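Local coordinates for protein XRE family transcriptional regulator (Pseudomonas putida, PDB 6F8H) that acts as the antitoxin GraA, partner of the toxin GraT, and, as an XRE-family helix-turn-helix regulator, probably also binds DNA, at residues Gly55-Asp60 and Phe75-Gln80; Glu19-Glu24 and Asn49-Arg54. All blocks are in the same frame, centred on the assembly; numbering follows the deposited sequence.

Contact 1: residues Gly55-Asp60 and Phe75-Gln80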
ATOM      1  N   GLY A  55       0.117  10.877  -8.519  1.00 31.63           N
ATOM      2  CA  GLY A  55       0.025   9.434  -8.672  1.00 36.01           C
ATOM      3  C   GLY A  55       0.743   8.746  -7.531  1.00 37.32           C
ATOM      4  O   GLY A  55       1.711   9.294  -6.997  1.00 35.70           O
ATOM      5  N   GLY A  56       0.275   7.557  -7.154  1.00 33.37           N
ATOM      6  CA  GLY A  56       0.877   6.823  -6.051  1.00 35.01           C
ATOM      7  C   GLY A  56       2.093   6.032  -6.494  1.00 29.58           C
ATOM      8  O   GLY A  56       2.412   5.965  -7.683  1.00 24.85           O
ATOM      9  N   VAL A  57       2.767   5.417  -5.533  1.00 27.96           N
ATOM     10  CA  VAL A  57       3.914   4.569  -5.823  1.00 25.37           C
ATOM     11  C   VAL A  57       3.495   3.106  -5.817  1.00 26.46           C
ATOM     12  O   VAL A  57       3.017   2.613  -4.820  1.00 28.98           O
ATOM     13  CB  VAL A  57       5.047   4.792  -4.798  1.00 25.04           C
ATOM     14  CG1 VAL A  57       6.223   3.821  -5.036  1.00 19.95           C
ATOM     15  CG2 VAL A  57       5.489   6.280  -4.801  1.00 23.79           C
ATOM     16  N   SER A  58       3.682   2.409  -6.937  1.00 26.63           N
ATOM     17  CA  SER A  58       3.316   1.000  -7.032  1.00 28.63           C
ATOM     18  C   SER A  58       4.447   0.101  -6.539  1.00 27.63           C
ATOM     19  O   SER A  58       5.564   0.567  -6.310  1.00 28.50           O
ATOM     20  CB  SER A  58       2.970   0.637  -8.477  1.00 29.88           C
ATOM     21  OG  SER A  58       4.141   0.683  -9.272  1.00 29.94           O
ATOM     22  N   ALA A  59       4.172  -1.191  -6.416  1.00 28.43           N
ATOM     23  CA  ALA A  59       5.212  -2.122  -5.984  1.00 32.35           C
ATOM     24  C   ALA A  59       6.375  -2.132  -6.989  1.00 28.63           C
ATOM     25  O   ALA A  59       7.547  -2.117  -6.599  1.00 28.97           O
ATOM     26  CB  ALA A  59       4.637  -3.519  -5.799  1.00 30.21           C
ATOM     27  N   ASP A  60       6.046  -2.124  -8.277  1.00 27.19           N
ATOM     28  CA  ASP A  60       7.066  -2.030  -9.330  1.00 28.74           C
ATOM     29  C   ASP A  60       7.910  -0.762  -9.178  1.00 27.41           C
ATOM     30  O   ASP A  60       9.142  -0.800  -9.241  1.00 26.04           O
ATOM     31  CB  ASP A  60       6.397  -2.066 -10.719  1.00 28.34           C
ATOM     32  CG  ASP A  60       7.411  -2.155 -11.862  1.00 31.83           C
ATOM     33  OD1 ASP A  60       7.869  -1.105 -12.359  1.00 30.44           O
ATOM     34  OD2 ASP A  60       7.749  -3.284 -12.274  1.00 37.91           O
ATOM     35  N   PHE A  75      10.572   1.256   2.173  1.00 26.35           N
ATOM     36  CA  PHE A  75      10.610   2.690   2.508  1.00 27.87           C
ATOM     37  C   PHE A  75       9.542   3.446   1.726  1.00 25.59           C
ATOM     38  O   PHE A  75       8.776   4.225   2.298  1.00 22.63           O
ATOM     39  CB  PHE A  75      12.006   3.277   2.234  1.00 27.58           C
ATOM     40  CG  PHE A  75      12.089   4.784   2.370  1.00 27.43           C
ATOM     41  CD1 PHE A  75      12.086   5.386   3.621  1.00 25.12           C
ATOM     42  CD2 PHE A  75      12.196   5.596   1.241  1.00 27.14           C
ATOM     43  CE1 PHE A  75      12.176   6.769   3.746  1.00 31.22           C
ATOM     44  CE2 PHE A  75      12.287   6.988   1.361  1.00 29.33           C
ATOM     45  CZ  PHE A  75      12.272   7.571   2.619  1.00 29.46           C
ATOM     46  N   TRP A  76       9.466   3.175   0.425  1.00 25.65           N
ATOM     47  CA  TRP A  76       8.513   3.862  -0.443  1.00 24.10           C
ATOM     48  C   TRP A  76       7.067   3.406  -0.252  1.00 23.50           C
ATOM     49  O   TRP A  76       6.180   4.250  -0.158  1.00 25.09           O
ATOM     50  CB  TRP A  76       8.945   3.717  -1.914  1.00 20.46           C
ATOM     51  CG  TRP A  76      10.279   4.393  -2.120  1.00 20.13           C
ATOM     52  CD1 TRP A  76      11.502   3.788  -2.259  1.00 24.52           C
ATOM     53  CD2 TRP A  76      10.529   5.806  -2.127  1.00 23.27           C
ATOM     54  NE1 TRP A  76      12.489   4.742  -2.385  1.00 25.17           N
ATOM     55  CE2 TRP A  76      11.917   5.990  -2.312  1.00 24.24           C
ATOM     56  CE3 TRP A  76       9.711   6.938  -2.015  1.00 22.02           C
ATOM     57  CZ2 TRP A  76      12.507   7.260  -2.375  1.00 24.36           C
ATOM     58  CZ3 TRP A  76      10.299   8.206  -2.083  1.00 23.06           C
ATOM     59  CH2 TRP A  76      11.679   8.355  -2.266  1.00 21.55           C
ATOM     60  N   LEU A  77       6.823   2.098  -0.199  1.00 26.00           N
ATOM     61  CA  LEU A  77       5.462   1.588  -0.047  1.00 25.55           C
ATOM     62  C   LEU A  77       4.893   1.902   1.338  1.00 24.84           C
ATOM     63  O   LEU A  77       3.695   2.130   1.476  1.00 23.70           O
ATOM     64  CB  LEU A  77       5.405   0.076  -0.292  1.00 28.07           C
ATOM     65  CG  LEU A  77       5.578  -0.401  -1.738  1.00 32.94           C
ATOM     66  CD1 LEU A  77       4.947  -1.771  -1.951  1.00 33.44           C
ATOM     67  CD2 LEU A  77       4.981   0.603  -2.693  1.00 27.80           C
ATOM     68  N   ASN A  78       5.746   1.907   2.360  1.00 22.70           N
ATOM     69  CA  ASN A  78       5.292   2.330   3.682  1.00 24.93           C
ATOM     70  C   ASN A  78       4.939   3.820   3.707  1.00 24.91           C
ATOM     71  O   ASN A  78       4.017   4.223   4.405  1.00 25.77           O
ATOM     72  CB  ASN A  78       6.342   2.003   4.750  1.00 26.27           C
ATOM     73  CG  ASN A  78       6.503   0.505   4.957  1.00 28.81           C
ATOM     74  OD1 ASN A  78       5.683  -0.286   4.491  1.00 30.98           O
ATOM     75  ND2 ASN A  78       7.544   0.112   5.672  1.00 28.87           N
ATOM     76  N   LEU A  79       5.644   4.632   2.922  1.00 22.97           N
ATOM     77  CA  LEU A  79       5.269   6.038   2.803  1.00 21.22           C
ATOM     78  C   LEU A  79       3.907   6.134   2.129  1.00 26.07           C
ATOM     79  O   LEU A  79       3.041   6.909   2.548  1.00 23.62           O
ATOM     80  CB  LEU A  79       6.325   6.829   2.025  1.00 23.52           C
ATOM     81  CG  LEU A  79       7.600   7.245   2.770  1.00 26.23           C
ATOM     82  CD1 LEU A  79       8.588   7.876   1.790  1.00 23.43           C
ATOM     83  CD2 LEU A  79       7.288   8.219   3.928  1.00 21.47           C
ATOM     84  N   GLN A  80       3.711   5.312   1.097  1.00 23.73           N
ATOM     85  CA  GLN A  80       2.445   5.269   0.369  1.00 25.55           C
ATOM     86  C   GLN A  80       1.274   4.824   1.252  1.00 25.07           C
ATOM     87  O   GLN A  80       0.220   5.443   1.231  1.00 25.40           O
ATOM     88  CB  GLN A  80       2.546   4.335  -0.847  1.00 23.19           C
ATOM     89  CG  GLN A  80       1.296   4.353  -1.729  1.00 24.82           C
ATOM     90  CD  GLN A  80       1.036   5.722  -2.343  1.00 27.75           C
ATOM     91  OE1 GLN A  80       1.915   6.306  -2.991  1.00 26.31           O
ATOM     92  NE2 GLN A  80      -0.175   6.239  -2.145  1.00 28.16           N
TER

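Contact 2: residues Glu19-Glu24 and Asn49-Arg54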
ATOM      1  N   GLU A  19       6.423  13.952  -2.016  1.00 25.35           N
ATOM      2  CA  GLU A  19       7.010  15.041  -1.227  1.00 27.08           C
ATOM      3  C   GLU A  19       8.408  14.641  -0.746  1.00 24.26           C
ATOM      4  O   GLU A  19       9.352  15.433  -0.830  1.00 26.48           O
ATOM      5  CB  GLU A  19       6.118  15.405  -0.034  1.00 28.36           C
ATOM      6  CG  GLU A  19       6.740  16.430   0.934  1.00 29.15           C
ATOM      7  CD  GLU A  19       5.787  16.853   2.055  1.00 33.06           C
ATOM      8  OE1 GLU A  19       4.635  17.207   1.759  1.00 34.72           O
ATOM      9  OE2 GLU A  19       6.188  16.826   3.235  1.00 38.82           O
ATOM     10  N   ILE A  20       8.539  13.413  -0.254  1.00 23.78           N
ATOM     11  CA  ILE A  20       9.858  12.906   0.142  1.00 24.52           C
ATOM     12  C   ILE A  20      10.781  12.840  -1.081  1.00 25.97           C
ATOM     13  O   ILE A  20      11.941  13.278  -1.026  1.00 27.53           O
ATOM     14  CB  ILE A  20       9.759  11.525   0.802  1.00 25.26           C
ATOM     15  CG1 ILE A  20       8.906  11.600   2.073  1.00 26.36           C
ATOM     16  CG2 ILE A  20      11.149  10.958   1.134  1.00 26.52           C
ATOM     17  CD1 ILE A  20       9.385  12.644   3.054  1.00 28.76           C
ATOM     18  N   LEU A  21      10.271  12.309  -2.197  1.00 26.21           N
ATOM     19  CA  LEU A  21      11.096  12.193  -3.394  1.00 25.39           C
ATOM     20  C   LEU A  21      11.606  13.575  -3.792  1.00 29.97           C
ATOM     21  O   LEU A  21      12.795  13.761  -4.070  1.00 27.16           O
ATOM     22  CB  LEU A  21      10.315  11.547  -4.556  1.00 20.63           C
ATOM     23  CG  LEU A  21      11.090  11.339  -5.857  1.00 25.28           C
ATOM     24  CD1 LEU A  21      12.363  10.542  -5.589  1.00 22.03           C
ATOM     25  CD2 LEU A  21      10.216  10.613  -6.888  1.00 27.91           C
ATOM     26  N   ARG A  22      10.706  14.550  -3.766  1.00 24.56           N
ATOM     27  CA  ARG A  22      11.043  15.907  -4.163  1.00 28.09           C
ATOM     28  C   ARG A  22      11.920  16.653  -3.143  1.00 27.72           C
ATOM     29  O   ARG A  22      12.951  17.228  -3.504  1.00 28.10           O
ATOM     30  CB  ARG A  22       9.748  16.687  -4.418  1.00 30.07           C
ATOM     31  CG  ARG A  22       9.939  17.994  -5.161  1.00 36.72           C
ATOM     32  CD  ARG A  22       8.613  18.759  -5.239  1.00 35.16           C
ATOM     33  NE  ARG A  22       8.123  19.104  -3.911  1.00 34.08           N
ATOM     34  CZ  ARG A  22       7.055  18.555  -3.340  1.00 34.17           C
ATOM     35  NH1 ARG A  22       6.374  17.621  -3.988  1.00 30.51           N
ATOM     36  NH2 ARG A  22       6.678  18.927  -2.120  1.00 28.39           N
ATOM     37  N   GLU A  23      11.525  16.634  -1.872  1.00 26.38           N
ATOM     38  CA  GLU A  23      12.182  17.489  -0.864  1.00 27.63           C
ATOM     39  C   GLU A  23      13.517  16.931  -0.389  1.00 32.88           C
ATOM     40  O   GLU A  23      14.431  17.699  -0.102  1.00 31.38           O
ATOM     41  CB  GLU A  23      11.285  17.703   0.352  1.00 28.32           C
ATOM     42  CG  GLU A  23      10.050  18.525   0.090  1.00 30.02           C
ATOM     43  CD  GLU A  23      10.367  19.959  -0.297  1.00 38.35           C
ATOM     44  OE1 GLU A  23      11.449  20.469   0.079  1.00 40.83           O
ATOM     45  OE2 GLU A  23       9.528  20.580  -0.982  1.00 39.86           O
ATOM     46  N   GLU A  24      13.633  15.605  -0.304  1.00 26.98           N
ATOM     47  CA  GLU A  24      14.827  15.001   0.264  1.00 31.99           C
ATOM     48  C   GLU A  24      15.791  14.481  -0.798  1.00 35.07           C
ATOM     49  O   GLU A  24      17.002  14.595  -0.642  1.00 36.78           O
ATOM     50  CB  GLU A  24      14.444  13.870   1.221  1.00 35.85           C
ATOM     51  CG  GLU A  24      13.477  14.307   2.314  1.00 31.93           C
ATOM     52  CD  GLU A  24      13.526  13.407   3.532  1.00 46.22           C
ATOM     53  OE1 GLU A  24      14.462  12.581   3.608  1.00 51.62           O
ATOM     54  OE2 GLU A  24      12.641  13.519   4.417  1.00 47.29           O
ATOM     55  N   ASN A  49       3.986  12.696 -12.379  1.00 31.45           N
ATOM     56  CA  ASN A  49       2.828  12.479 -11.504  1.00 31.49           C
ATOM     57  C   ASN A  49       3.189  12.299 -10.027  1.00 32.20           C
ATOM     58  O   ASN A  49       2.508  12.805  -9.127  1.00 32.63           O
ATOM     59  CB  ASN A  49       2.051  11.254 -11.955  1.00 34.18           C
ATOM     60  CG  ASN A  49       1.242  11.506 -13.193  1.00 39.53           C
ATOM     61  OD1 ASN A  49       1.103  12.650 -13.641  1.00 42.11           O
ATOM     62  ND2 ASN A  49       0.690  10.441 -13.758  1.00 37.15           N
ATOM     63  N   ILE A  50       4.262  11.566  -9.766  1.00 31.62           N
ATOM     64  CA  ILE A  50       4.594  11.276  -8.379  1.00 31.89           C
ATOM     65  C   ILE A  50       5.170  12.540  -7.710  1.00 29.45           C
ATOM     66  O   ILE A  50       4.761  12.896  -6.603  1.00 30.88           O
ATOM     67  CB  ILE A  50       5.540  10.063  -8.288  1.00 30.70           C
ATOM     68  CG1 ILE A  50       4.732   8.809  -8.677  1.00 31.52           C
ATOM     69  CG2 ILE A  50       6.134   9.951  -6.871  1.00 30.21           C
ATOM     70  CD1 ILE A  50       5.523   7.559  -8.983  1.00 26.95           C
ATOM     71  N   LEU A  51       6.061  13.240  -8.407  1.00 28.64           N
ATOM     72  CA  LEU A  51       6.658  14.484  -7.907  1.00 30.29           C
ATOM     73  C   LEU A  51       5.614  15.568  -7.600  1.00 33.37           C
ATOM     74  O   LEU A  51       5.786  16.358  -6.665  1.00 36.45           O
ATOM     75  CB  LEU A  51       7.682  15.025  -8.918  1.00 31.88           C
ATOM     76  CG  LEU A  51       8.991  14.239  -9.083  1.00 31.69           C
ATOM     77  CD1 LEU A  51       9.848  14.805 -10.209  1.00 28.33           C
ATOM     78  CD2 LEU A  51       9.792  14.204  -7.775  1.00 30.64           C
ATOM     79  N   ARG A  52       4.545  15.610  -8.392  1.00 31.92           N
ATOM     80  CA  ARG A  52       3.449  16.557  -8.167  1.00 35.98           C
ATOM     81  C   ARG A  52       2.429  15.973  -7.190  1.00 35.02           C
ATOM     82  O   ARG A  52       1.403  16.595  -6.891  1.00 31.29           O
ATOM     83  CB  ARG A  52       2.768  16.930  -9.488  1.00 36.00           C
ATOM     84  CG  ARG A  52       2.062  15.767 -10.151  1.00 41.33           C
ATOM     85  CD  ARG A  52       1.542  16.111 -11.544  1.00 47.85           C
ATOM     86  NE  ARG A  52       0.181  16.640 -11.521  1.00 51.51           N
ATOM     87  CZ  ARG A  52      -0.145  17.877 -11.887  1.00 57.07           C
ATOM     88  NH1 ARG A  52       0.798  18.712 -12.312  1.00 55.29           N
ATOM     89  NH2 ARG A  52      -1.415  18.274 -11.830  1.00 57.33           N
ATOM     90  N   GLU A  53       2.732  14.778  -6.689  1.00 29.22           N
ATOM     91  CA  GLU A  53       1.920  14.103  -5.677  1.00 30.00           C
ATOM     92  C   GLU A  53       0.548  13.750  -6.202  1.00 31.70           C
ATOM     93  O   GLU A  53      -0.408  13.694  -5.442  1.00 31.53           O
ATOM     94  CB  GLU A  53       1.797  14.962  -4.412  1.00 30.55           C
ATOM     95  CG  GLU A  53       3.141  15.325  -3.836  1.00 32.11           C
ATOM     96  CD  GLU A  53       3.052  16.262  -2.630  1.00 36.31           C
ATOM     97  OE1 GLU A  53       2.063  16.191  -1.849  1.00 30.85           O
ATOM     98  OE2 GLU A  53       3.994  17.066  -2.475  1.00 33.80           O
ATOM     99  N   ARG A  54       0.462  13.501  -7.506  1.00 31.73           N
ATOM    100  CA  ARG A  54      -0.793  13.098  -8.123  1.00 35.30           C
ATOM    101  C   ARG A  54      -0.950  11.580  -8.165  1.00 39.37           C
ATOM    102  O   ARG A  54      -2.033  11.052  -7.899  1.00 45.68           O
ATOM    103  CB  ARG A  54      -0.893  13.663  -9.541  1.00 39.84           C
ATOM    104  CG  ARG A  54      -2.101  13.172 -10.333  1.00 44.98           C
TER
HETATM  105  O   HOH W   1       2.292  15.370   0.963  1.00 31.62           O
HETATM  106  O   HOH W   2       3.968  18.632  -0.458  1.00 36.47           O

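Contact 1: residues Gly55-Asp60 and Phe75-Gln80
Gly56, in the loop leading into helix 59-69, brings its CA to 3.3 Å from OE1 of Gln80 on helix 73-99. That oxygen is drawn in by the next residue, for the backbone N of Val57 donates to Gln80 OE1 over 2.8 Å along a fairly straight path (N-H...O 162°). The donor stands well above the carbonyl plane of the amide, so the bond does not follow a lone pair. Gln80 gets there with CG anti to its own backbone N (chi1 -174°) and a bend at chi2 that turns the amide toward the loop, while its NE2 binds Asp84 further along the helix. A side-chain amide thus takes up a main-chain N-H of a non-helical segment. Beside this bond the contact is apolar. Val57 CG1 touches both CB of Trp76, at 4.1 Å, and CD2 of Leu77, so it meets the root of the tryptophan and not its ring. Leu77 CD2 also lies 3.5 Å from Val57 O and reaches the carbonyl oxygen of Ser58. Ser58 itself is the N-cap of helix 59-69, its OG bound to the backbone N of Met61. At Ala59 the helix has begun, and its CB meets the other branch of the leucine, CD1, at 4.2 Å. Around this junction, Pro17 of helix 17-29 touches both Val57 and Gln80, Ala62 of helix 59-69 backs Val57, Trp76 and Leu77, and the second subunit packs Ala88 on Ala59 and Leu85 on Leu77.

Contact 2: residues Glu19-Glu24 and Asn49-Arg54
A salt-bridge network in which Arg22 of helix 17-29 grips Glu53 fastens that helix to the Schellman motif ending helix 44-51, where Glu53 has a positive phi of 65°. The guanidinium approaches end-on, and both of its terminal nitrogens reach one oxygen: NH1 lies 2.9 Å from Glu53 OE2, on the anti lone pair, whereas NH2 meets the same OE2 at 3.3 Å nearly along its C-O bond. The two flat groups are almost coplanar, 11° apart. NH2 also makes a weak, long bond to Glu23 OE2 (3.5 Å), the third member of the network. NH1 also donates, in a bent bond, to the carbonyl oxygen of Leu51, 3.0 Å away and close to the guanidinium plane, and a bend at chi3 (62°), after two extended torsions, turns the group to this double task. Placing a cation at the carbonyl end of helix 44-51 is probably favourable electrostatically. Glu19 stands beside the pair, its CB 3.6 Å from Glu53 OE2. Their carboxylates would be expected to repel, but Arg13 pairs with Glu19 OE1, and a water donates to both Glu19 OE1 and Glu53 OE2 while accepting from Arg22 NH2. Next to the charges the contact turns apolar: Leu51 CD2 rests 3.7 Å from Leu21 CG and equally near Leu21 CD2, and that same Leu21 branch goes on to touch CG2 of Ile50 at 4.1 Å. Leu21 also touches Trp76 of helix 73-99, Leu69 of helix 59-69 and Leu36 of helix 33-40, while Ile50 rests on Met61 of helix 59-69 and Leu51 on Ala33 of helix 33-40.

How the contacts relate
The two contacts, with centres about 11 Å apart, follow each other along the chain. Contact 2 closes first, joining helix 17-29 to the end of helix 44-51; contact 1 follows in series, joining the start of helix 59-69 and the loop before it to helix 73-99. They meet directly: Gly55 N probably bonds to Asn49 O at 3.1 Å, and Leu79 packs on Ile20. Helix 44-51 is probably the recognition helix of the helix-turn-helix; its exit is tied to helix 17-29 and, through contact 1, to helix 73-99, which packs, as does the start of helix 59-69, on the second subunit.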